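Local structure of D-alanyl-lipoteichoic acid synthetase (Streptococcus pneumoniae, 3BMA) at residues Gln219-Tyr222 against Gln223-Glu226; Asn126-Gln129 against Leu130-Phe133; Glu171-Thr174 against Ala175-Glu178; Ile321-Gln324 against Leu325-Gly329. The protein probably takes part in the D-alanylation of lipoteichoic acid during cell wall biogenesis, as a membrane-associated DltD-family protein with an SGNH-hydrolase type of fold. The protein carries 1 engineered substitution. One frame throughout, in Å; residues are numbered along the deposited sequence.

Interaction 1: residues Gln219-Tyr222 against Gln223-Glu226; sequences QFSY and QAIE
S221 caps the first turn of helix 222-235: its OG accepts the amide of A224 at 3.1 Å between OG and N, with an N-H...O angle of 159°. The backbone carbonyl of the same serine takes the next amide, S221 O to I225 N at 3.2 Å and 165°, and one residue on, Y222 O receives E226 N at 3.0 Å. Beyond these, water 1 donates to E226 OE2 (2.8 Å between the oxygens) and more weakly to Y222 O, so it bridges a side chain and the carbonyl one turn before it. Q223 NE2 also reaches E226 OE1, though weakly.

The packing comes from residues on both sides of the cap. With CG anti to the backbone N (chi1 -180°), the F220 ring is turned back toward the helix and meets the I225 methyl CD1 obliquely through CD1 and CE1, the CD1-CD1 distance being 3.7 Å. I225 CG1 lies 3.4 Å from S221 O, against the carbonyl that its own amide binds. F220 CZ sits over one face of the Y222 ring, offset toward its rim. Y67 adds an edge-to-face partner for F220, and L358 of helix 355-369 meets I225.

Chemically, one serine satisfies two amides of the opening turn through different oxygens, while F220 and I225 span the cap as a hydrophobic staple, tying the incoming loop to the helix start.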
loop_
_atom_site.group_PDB
_atom_site.type_symbol
_atom_site.label_atom_id
_atom_site.label_comp_id
_atom_site.label_asym_id
_atom_site.label_seq_id
_atom_site.Cartn_x
_atom_site.Cartn_y
_atom_site.Cartn_z
ATOM N N GLN C 219 17.395 -37.846 45.960
ATOM C CA GLN C 219 17.103 -38.999 45.106
ATOM C C GLN C 219 15.604 -39.140 44.853
ATOM O O GLN C 219 14.799 -39.133 45.790
ATOM C CB GLN C 219 17.675 -40.288 45.696
ATOM C CG GLN C 219 19.164 -40.472 45.436
ATOM C CD GLN C 219 19.536 -41.917 45.150
ATOM O OE1 GLN C 219 19.871 -42.266 44.016
ATOM N NE2 GLN C 219 19.469 -42.764 46.173
ATOM N N PHE C 220 15.241 -39.268 43.580
ATOM C CA PHE C 220 13.836 -39.279 43.179
ATOM C C PHE C 220 13.127 -40.591 43.496
ATOM O O PHE C 220 13.531 -41.660 43.028
ATOM C CB PHE C 220 13.683 -38.944 41.687
ATOM C CG PHE C 220 12.252 -38.935 41.210
ATOM C CD1 PHE C 220 11.426 -37.848 41.477
ATOM C CD2 PHE C 220 11.733 -40.010 40.493
ATOM C CE1 PHE C 220 10.108 -37.834 41.048
ATOM C CE2 PHE C 220 10.413 -40.005 40.059
ATOM C CZ PHE C 220 9.600 -38.913 40.338
ATOM N N SER C 221 12.072 -40.483 44.301
ATOM C CA SER C 221 11.095 -41.554 44.485
ATOM C C SER C 221 9.758 -40.929 44.877
ATOM O O SER C 221 9.716 -40.002 45.690
ATOM C CB SER C 221 11.563 -42.573 45.535
ATOM O OG SER C 221 10.797 -42.509 46.727
ATOM N N TYR C 222 8.677 -41.438 44.288
ATOM C CA TYR C 222 7.332 -40.913 44.522
ATOM C C TYR C 222 6.858 -41.057 45.966
ATOM O O TYR C 222 6.153 -40.190 46.469
ATOM C CB TYR C 222 6.320 -41.570 43.583
ATOM C CG TYR C 222 6.340 -41.036 42.170
ATOM C CD1 TYR C 222 6.904 -41.778 41.134
ATOM C CD2 TYR C 222 5.790 -39.791 41.865
ATOM C CE1 TYR C 222 6.921 -41.298 39.832
ATOM C CE2 TYR C 222 5.802 -39.299 40.567
ATOM C CZ TYR C 222 6.371 -40.058 39.555
ATOM O OH TYR C 222 6.389 -39.579 38.266
ATOM N N GLN C 223 7.247 -42.149 46.621
ATOM C CA GLN C 223 6.843 -42.411 48.005
ATOM C C GLN C 223 7.567 -41.513 49.016
ATOM O O GLN C 223 6.967 -41.090 50.007
ATOM C CB GLN C 223 7.032 -43.894 48.358
ATOM C CG GLN C 223 6.279 -44.355 49.609
ATOM C CD GLN C 223 4.772 -44.163 49.503
ATOM O OE1 GLN C 223 4.125 -44.693 48.598
ATOM N NE2 GLN C 223 4.206 -43.404 50.437
ATOM N N ALA C 224 8.845 -41.226 48.759
ATOM C CA ALA C 224 9.638 -40.352 49.629
ATOM C C ALA C 224 9.168 -38.905 49.541
ATOM O O ALA C 224 9.088 -38.214 50.560
ATOM C CB ALA C 224 11.123 -40.453 49.306
ATOM N N ILE C 225 8.851 -38.459 48.325
ATOM C CA ILE C 225 8.297 -37.124 48.101
ATOM C C ILE C 225 6.917 -37.013 48.753
ATOM O O ILE C 225 6.618 -36.001 49.395
ATOM C CB ILE C 225 8.248 -36.759 46.591
ATOM C CG1 ILE C 225 9.669 -36.653 46.031
ATOM C CG2 ILE C 225 7.496 -35.437 46.351
ATOM C CD1 ILE C 225 9.736 -36.727 44.527
ATOM N N GLU C 226 6.117 -38.075 48.627
ATOM C CA GLU C 226 4.784 -38.146 49.237
ATOM C C GLU C 226 4.816 -37.912 50.744
ATOM O O GLU C 226 3.913 -37.280 51.276
ATOM C CB GLU C 226 4.076 -39.470 48.906
ATOM C CG GLU C 226 2.611 -39.530 49.351
ATOM C CD GLU C 226 1.827 -40.652 48.704
ATOM O OE1 GLU C 226 1.480 -41.617 49.419
ATOM O OE2 GLU C 226 1.553 -40.566 47.485
HETATM O O HOH W 1 3.101 -41.095 45.194
#

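Interaction 2: residues Asn126-Gln129 against Leu130-Phe133; sequences NGDQ and LTSF
G127 O accepts T131 N at 3.2 Å in the opening turns of helix 127-136, where carbonyls of residues 126-129 receive the amides of 130-133. In the same backbone frame F133 N reaches Q129 O at 3.0 Å, and L130 N makes a weak bond to N126 O.

Side-chain bonds reinforce that frame. N126 OD1 accepts Q129 N at 2.9 Å, the capping bond, with the donor tilted 25° from the amide carbonyl plane. At D128 O two donors of a single residue converge, S132 N at 3.1 Å and S132 OG at 2.6 Å, and they arrive from opposite faces of the carbonyl plane. The hydroxyl can double back because OG stands beside its own backbone N, anti to the carbonyl carbon (chi1 -62°).

Water 2 lies between D128 OD1 and T131 OG1, at 2.9 Å from OD1 and 2.8 Å from OG1.

Partners outside the two segments hold the polar ends. D128 OD2 takes a salt bridge from R29, which also reaches S132 OG weakly, and a hydrogen bond from Q92; Q129 NE2 binds Y124 O, and T131 OG1 pairs with N187 of helix 174-194. L130 and T131 also pack on F194 and F186 of the second subunit.

Such a set of bonds is that of an asparagine N-cap followed by a serine hydroxyl bonded back to the carbonyl four residues earlier, here at the largely buried start of helix 127-136.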
loop_
_atom_site.group_PDB
_atom_site.type_symbol
_atom_site.label_atom_id
_atom_site.label_comp_id
_atom_site.label_asym_id
_atom_site.label_seq_id
_atom_site.Cartn_x
_atom_site.Cartn_y
_atom_site.Cartn_z
ATOM N N ASN C 126 -4.302 -9.737 23.189
ATOM C CA ASN C 126 -3.723 -8.485 22.703
ATOM C C ASN C 126 -3.880 -8.334 21.188
ATOM O O ASN C 126 -4.424 -9.224 20.535
ATOM C CB ASN C 126 -2.255 -8.329 23.149
ATOM C CG ASN C 126 -1.331 -9.402 22.582
ATOM O OD1 ASN C 126 -1.699 -10.169 21.692
ATOM N ND2 ASN C 126 -0.106 -9.444 23.095
ATOM N N GLY C 127 -3.389 -7.219 20.646
ATOM C CA GLY C 127 -3.415 -6.954 19.205
ATOM C C GLY C 127 -2.493 -7.818 18.368
ATOM O O GLY C 127 -2.724 -8.008 17.172
ATOM N N ASP C 128 -1.442 -8.338 18.995
ATOM C CA ASP C 128 -0.527 -9.264 18.329
ATOM C C ASP C 128 -1.222 -10.596 18.050
ATOM O O ASP C 128 -0.963 -11.219 17.025
ATOM C CB ASP C 128 0.752 -9.460 19.157
ATOM C CG ASP C 128 1.766 -10.363 18.475
ATOM O OD1 ASP C 128 1.890 -10.342 17.229
ATOM O OD2 ASP C 128 2.449 -11.103 19.201
ATOM N N GLN C 129 -2.120 -11.007 18.949
ATOM C CA GLN C 129 -2.939 -12.211 18.759
ATOM C C GLN C 129 -3.993 -12.036 17.670
ATOM O O GLN C 129 -4.288 -12.980 16.939
ATOM C CB GLN C 129 -3.623 -12.613 20.061
ATOM C CG GLN C 129 -2.715 -13.342 21.031
ATOM C CD GLN C 129 -3.319 -13.483 22.406
ATOM O OE1 GLN C 129 -4.524 -13.687 22.545
ATOM N NE2 GLN C 129 -2.482 -13.379 23.436
ATOM N N LEU C 130 -4.565 -10.834 17.585
ATOM C CA LEU C 130 -5.537 -10.495 16.548
ATOM C C LEU C 130 -4.911 -10.650 15.164
ATOM O O LEU C 130 -5.449 -11.359 14.320
ATOM C CB LEU C 130 -6.032 -9.057 16.726
ATOM C CG LEU C 130 -7.493 -8.668 16.453
ATOM C CD1 LEU C 130 -7.611 -7.159 16.465
ATOM C CD2 LEU C 130 -8.079 -9.223 15.161
ATOM N N THR C 131 -3.767 -10.000 14.954
ATOM C CA THR C 131 -3.098 -9.999 13.649
ATOM C C THR C 131 -2.499 -11.355 13.273
ATOM O O THR C 131 -2.473 -11.707 12.093
ATOM C CB THR C 131 -2.028 -8.891 13.542
ATOM O OG1 THR C 131 -1.237 -8.850 14.737
ATOM C CG2 THR C 131 -2.676 -7.536 13.316
ATOM N N SER C 132 -2.034 -12.103 14.279
ATOM C CA SER C 132 -1.559 -13.486 14.105
ATOM C C SER C 132 -2.682 -14.418 13.677
ATOM O O SER C 132 -2.475 -15.314 12.852
ATOM C CB SER C 132 -0.959 -14.023 15.402
ATOM O OG SER C 132 0.168 -13.266 15.789
ATOM N N PHE C 133 -3.863 -14.209 14.257
ATOM C CA PHE C 133 -5.063 -14.946 13.876
ATOM C C PHE C 133 -5.432 -14.688 12.416
ATOM O O PHE C 133 -5.671 -15.630 11.669
ATOM C CB PHE C 133 -6.231 -14.607 14.813
ATOM C CG PHE C 133 -7.575 -15.070 14.314
ATOM C CD1 PHE C 133 -8.546 -14.142 13.938
ATOM C CD2 PHE C 133 -7.877 -16.428 14.226
ATOM C CE1 PHE C 133 -9.784 -14.562 13.476
ATOM C CE2 PHE C 133 -9.117 -16.855 13.765
ATOM C CZ PHE C 133 -10.071 -15.921 13.390
HETATM O O HOH W 2 1.146 -10.300 14.463
#

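Interaction 3: residues Glu171-Thr174 against Ala175-Glu178; sequences ELST and ADNE
The D176 carboxylate and the N177 amide are the flat groups, and each turns back to the loop before helix 174-194. S173 OG lies over one face of the D176 carboxylate, almost directly above CG at 3.1 Å. From above that same face S173 N sends its N-H to D176 OD2, a weak but straight bond of 3.5 Å between N and OD2 at 169°. S173 O covers one face of the N177 amide, nearly above CG at 3.3 Å; L172 CB is on that side too, nearer OD1, at 3.6 Å from it.

S173 OG in turn accepts D176 N, the two atoms 3.1 Å apart and the N-H...O angle 160°. With the reciprocal bond from S173 N, this makes a capping box, in which the residue before the helix and the one three places on exchange side-chain and backbone bonds. The serine torsion (chi1 78°) sets OG between the backbone N and the carbonyl carbon and swings it toward D176 N. S173 O then takes N177 N at 3.0 Å, and T174 O takes E178 N at 3.2 Å.

D176 OD2 has a stronger partner in K165 of helix 160-167, a salt bridge, while L172 packs on L162 and L166 of that helix. A175 touches A175 of the third and fourth subunits, and N177 packs on R189 of the fifth.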
loop_
_atom_site.group_PDB
_atom_site.type_symbol
_atom_site.label_atom_id
_atom_site.label_comp_id
_atom_site.label_asym_id
_atom_site.label_seq_id
_atom_site.Cartn_x
_atom_site.Cartn_y
_atom_site.Cartn_z
ATOM N N GLU C 171 -14.707 -14.333 1.410
ATOM C CA GLU C 171 -13.294 -14.326 1.069
ATOM C C GLU C 171 -12.726 -12.927 1.223
ATOM O O GLU C 171 -13.367 -11.943 0.848
ATOM C CB GLU C 171 -13.080 -14.812 -0.362
ATOM C CG GLU C 171 -13.120 -16.322 -0.522
ATOM C CD GLU C 171 -12.486 -16.787 -1.821
ATOM O OE1 GLU C 171 -12.378 -15.971 -2.763
ATOM O OE2 GLU C 171 -12.095 -17.973 -1.897
ATOM N N LEU C 172 -11.523 -12.848 1.785
ATOM C CA LEU C 172 -10.806 -11.586 1.905
ATOM C C LEU C 172 -10.267 -11.173 0.542
ATOM O O LEU C 172 -9.996 -12.021 -0.314
ATOM C CB LEU C 172 -9.667 -11.696 2.923
ATOM C CG LEU C 172 -10.044 -11.963 4.384
ATOM C CD1 LEU C 172 -8.846 -12.449 5.165
ATOM C CD2 LEU C 172 -10.641 -10.742 5.049
ATOM N N SER C 173 -10.128 -9.867 0.342
ATOM C CA SER C 173 -9.627 -9.348 -0.917
ATOM C C SER C 173 -8.099 -9.334 -0.940
ATOM O O SER C 173 -7.449 -9.671 0.054
ATOM C CB SER C 173 -10.205 -7.959 -1.202
ATOM O OG SER C 173 -9.555 -6.960 -0.442
ATOM N N THR C 174 -7.547 -8.955 -2.090
ATOM C CA THR C 174 -6.107 -8.870 -2.297
ATOM C C THR C 174 -5.501 -7.719 -1.481
ATOM O O THR C 174 -4.405 -7.853 -0.922
ATOM C CB THR C 174 -5.777 -8.725 -3.811
ATOM O OG1 THR C 174 -6.545 -9.676 -4.561
ATOM C CG2 THR C 174 -4.303 -8.961 -4.082
ATOM N N ALA C 175 -6.232 -6.607 -1.402
ATOM C CA ALA C 175 -5.835 -5.446 -0.600
ATOM C C ALA C 175 -5.931 -5.751 0.892
ATOM O O ALA C 175 -5.079 -5.325 1.679
ATOM C CB ALA C 175 -6.689 -4.244 -0.947
ATOM N N ASP C 176 -6.973 -6.492 1.261
ATOM C CA ASP C 176 -7.182 -6.952 2.629
ATOM C C ASP C 176 -6.032 -7.845 3.097
ATOM O O ASP C 176 -5.504 -7.653 4.194
ATOM C CB ASP C 176 -8.515 -7.700 2.738
ATOM C CG ASP C 176 -9.732 -6.774 2.684
ATOM O OD1 ASP C 176 -9.580 -5.530 2.728
ATOM O OD2 ASP C 176 -10.859 -7.303 2.594
ATOM N N ASN C 177 -5.642 -8.794 2.245
ATOM C CA ASN C 177 -4.563 -9.745 2.535
ATOM C C ASN C 177 -3.211 -9.080 2.738
ATOM O O ASN C 177 -2.481 -9.432 3.666
ATOM C CB ASN C 177 -4.454 -10.797 1.423
ATOM C CG ASN C 177 -5.522 -11.867 1.521
ATOM O OD1 ASN C 177 -6.137 -12.052 2.569
ATOM N ND2 ASN C 177 -5.742 -12.585 0.424
ATOM N N GLU C 178 -2.892 -8.125 1.865
ATOM C CA GLU C 178 -1.662 -7.347 1.953
ATOM C C GLU C 178 -1.605 -6.542 3.247
ATOM O O GLU C 178 -0.576 -6.536 3.926
ATOM C CB GLU C 178 -1.502 -6.442 0.722
ATOM C CG GLU C 178 -0.495 -5.275 0.848
ATOM C CD GLU C 178 0.961 -5.700 1.097
ATOM O OE1 GLU C 178 1.766 -4.817 1.463
ATOM O OE2 GLU C 178 1.313 -6.892 0.929
#

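Interaction 4: residues Ile321-Gln324 against Leu325-Gly329; sequences IRYQ and LESQG
S327, Q328 and E326 fold back on Y323, Q324 and R322 at the C-terminal end of helix 311-326, which closes in a Schellman motif: G329 has positive phi (111°), and the last turn carries the backbone bonds Q328 N to L325 O and, weakly, G329 N to E326 O.

In the first shell, Y323 O is gripped twice, by S327 OG at 2.7 Å and by S327 N at 2.9 Å, which approach from opposite faces of the carbonyl plane. The methylene of the same serine lies over one face of the Y323 ring, CB being 4.0 Å from the ring centroid and 18° off its normal, a CH-pi contact. Q328 lays its extended chain alongside Q324 and hydrogen-bonds through NE2 to Q324 O at 2.7 Å, with the acceptor near the plane of the Q328 amide.

R322 and E326 run side by side. E326 OE2 is met by NH2 of R322 at 3.3 Å, from above the carboxylate plane, and NE bonds weakly to OE1. With guanidinium and carboxylate planes 63° apart, this salt bridge is twisted. The bend of the arginine at chi3 turns its end toward the glutamate.

Further out, R322 NH1 has a second acidic partner in D335, on strand 333-335. I321 and L325 face the sheet through I296, F294 and I333. Q328 OE1 takes Q279 NE2 and N380 N. The Q324 amide is held at both ends: NE2 donates to Y275 O and Q279 OE1, and OE1 accepts the indole NE1 of W388.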
loop_
_atom_site.group_PDB
_atom_site.type_symbol
_atom_site.label_atom_id
_atom_site.label_comp_id
_atom_site.label_asym_id
_atom_site.label_seq_id
_atom_site.Cartn_x
_atom_site.Cartn_y
_atom_site.Cartn_z
ATOM N N ILE C 321 -16.609 -35.022 27.068
ATOM C CA ILE C 321 -15.281 -34.487 26.772
ATOM C C ILE C 321 -14.404 -35.551 26.109
ATOM O O ILE C 321 -13.857 -35.321 25.026
ATOM C CB ILE C 321 -14.600 -33.901 28.055
ATOM C CG1 ILE C 321 -15.250 -32.564 28.430
ATOM C CG2 ILE C 321 -13.095 -33.689 27.850
ATOM C CD1 ILE C 321 -15.015 -32.115 29.861
ATOM N N ARG C 322 -14.309 -36.716 26.755
ATOM C CA ARG C 322 -13.508 -37.841 26.274
ATOM C C ARG C 322 -13.914 -38.307 24.881
ATOM O O ARG C 322 -13.058 -38.682 24.090
ATOM C CB ARG C 322 -13.570 -39.009 27.257
ATOM C CG ARG C 322 -12.732 -38.834 28.531
ATOM C CD ARG C 322 -12.679 -40.141 29.313
ATOM N NE ARG C 322 -11.859 -41.141 28.628
ATOM C CZ ARG C 322 -10.766 -41.704 29.137
ATOM N NH1 ARG C 322 -10.358 -41.402 30.359
ATOM N NH2 ARG C 322 -10.088 -42.591 28.427
ATOM N N TYR C 323 -15.210 -38.266 24.578
ATOM C CA TYR C 323 -15.690 -38.636 23.248
ATOM C C TYR C 323 -15.180 -37.690 22.164
ATOM O O TYR C 323 -14.756 -38.142 21.105
ATOM C CB TYR C 323 -17.215 -38.730 23.196
ATOM C CG TYR C 323 -17.732 -39.123 21.827
ATOM C CD1 TYR C 323 -17.605 -40.436 21.363
ATOM C CD2 TYR C 323 -18.332 -38.182 20.988
ATOM C CE1 TYR C 323 -18.065 -40.801 20.105
ATOM C CE2 TYR C 323 -18.796 -38.537 19.724
ATOM C CZ TYR C 323 -18.661 -39.848 19.292
ATOM O OH TYR C 323 -19.118 -40.204 18.046
ATOM N N GLN C 324 -15.217 -36.387 22.442
ATOM C CA GLN C 324 -14.721 -35.368 21.514
ATOM C C GLN C 324 -13.233 -35.557 21.217
ATOM O O GLN C 324 -12.799 -35.427 20.072
ATOM C CB GLN C 324 -14.976 -33.965 22.072
ATOM C CG GLN C 324 -14.777 -32.848 21.046
ATOM C CD GLN C 324 -15.235 -31.486 21.539
ATOM O OE1 GLN C 324 -15.711 -31.338 22.668
ATOM N NE2 GLN C 324 -15.094 -30.481 20.685
ATOM N N LEU C 325 -12.468 -35.881 22.255
ATOM C CA LEU C 325 -11.044 -36.152 22.113
ATOM C C LEU C 325 -10.793 -37.464 21.368
ATOM O O LEU C 325 -10.173 -37.463 20.303
ATOM C CB LEU C 325 -10.358 -36.187 23.484
ATOM C CG LEU C 325 -10.515 -35.011 24.451
ATOM C CD1 LEU C 325 -9.744 -35.282 25.738
ATOM C CD2 LEU C 325 -10.059 -33.706 23.821
ATOM N N GLU C 326 -11.308 -38.563 21.920
ATOM C CA GLU C 326 -10.984 -39.915 21.448
ATOM C C GLU C 326 -11.550 -40.294 20.085
ATOM O O GLU C 326 -10.908 -41.045 19.350
ATOM C CB GLU C 326 -11.356 -40.965 22.496
ATOM C CG GLU C 326 -10.365 -41.029 23.639
ATOM C CD GLU C 326 -10.809 -41.924 24.776
ATOM O OE1 GLU C 326 -11.919 -41.720 25.314
ATOM O OE2 GLU C 326 -10.030 -42.829 25.144
ATOM N N SER C 327 -12.727 -39.774 19.735
ATOM C CA SER C 327 -13.318 -40.058 18.421
ATOM C C SER C 327 -12.573 -39.352 17.292
ATOM O O SER C 327 -12.806 -39.627 16.115
ATOM C CB SER C 327 -14.809 -39.704 18.377
ATOM O OG SER C 327 -15.011 -38.304 18.374
ATOM N N GLN C 328 -11.675 -38.447 17.667
ATOM C CA GLN C 328 -10.878 -37.692 16.715
ATOM C C GLN C 328 -9.414 -38.122 16.740
ATOM O O GLN C 328 -8.624 -37.685 15.909
ATOM C CB GLN C 328 -11.003 -36.198 17.002
ATOM C CG GLN C 328 -12.367 -35.624 16.682
ATOM C CD GLN C 328 -12.419 -34.122 16.852
ATOM O OE1 GLN C 328 -12.472 -33.381 15.872
ATOM N NE2 GLN C 328 -12.402 -33.662 18.101
ATOM N N GLY C 329 -9.058 -38.970 17.702
ATOM C CA GLY C 329 -7.732 -39.569 17.753
ATOM C C GLY C 329 -6.859 -39.105 18.902
ATOM O O GLY C 329 -5.671 -39.417 18.935
#

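Along the chain the order is interaction 2, interaction 3, interaction 1 and interaction 4. Interactions 2, 3 and 1 mark the starts of helices 127-136, 174-194 and 222-235, whereas interaction 4 lies at the end of helix 311-326, next to the parallel sheet through strands 291-296 and 333-335. Interactions 2 and 3 share one side of the chain's centre, with centres about 17 Å apart and nearest atoms about 8 Å apart; interaction 1 lies opposite, its centre about 58 Å from that of interaction 3. No two touch. Subunit contacts occur at interactions 2 and 3, so this side of the chain takes part in the six-chain assembly.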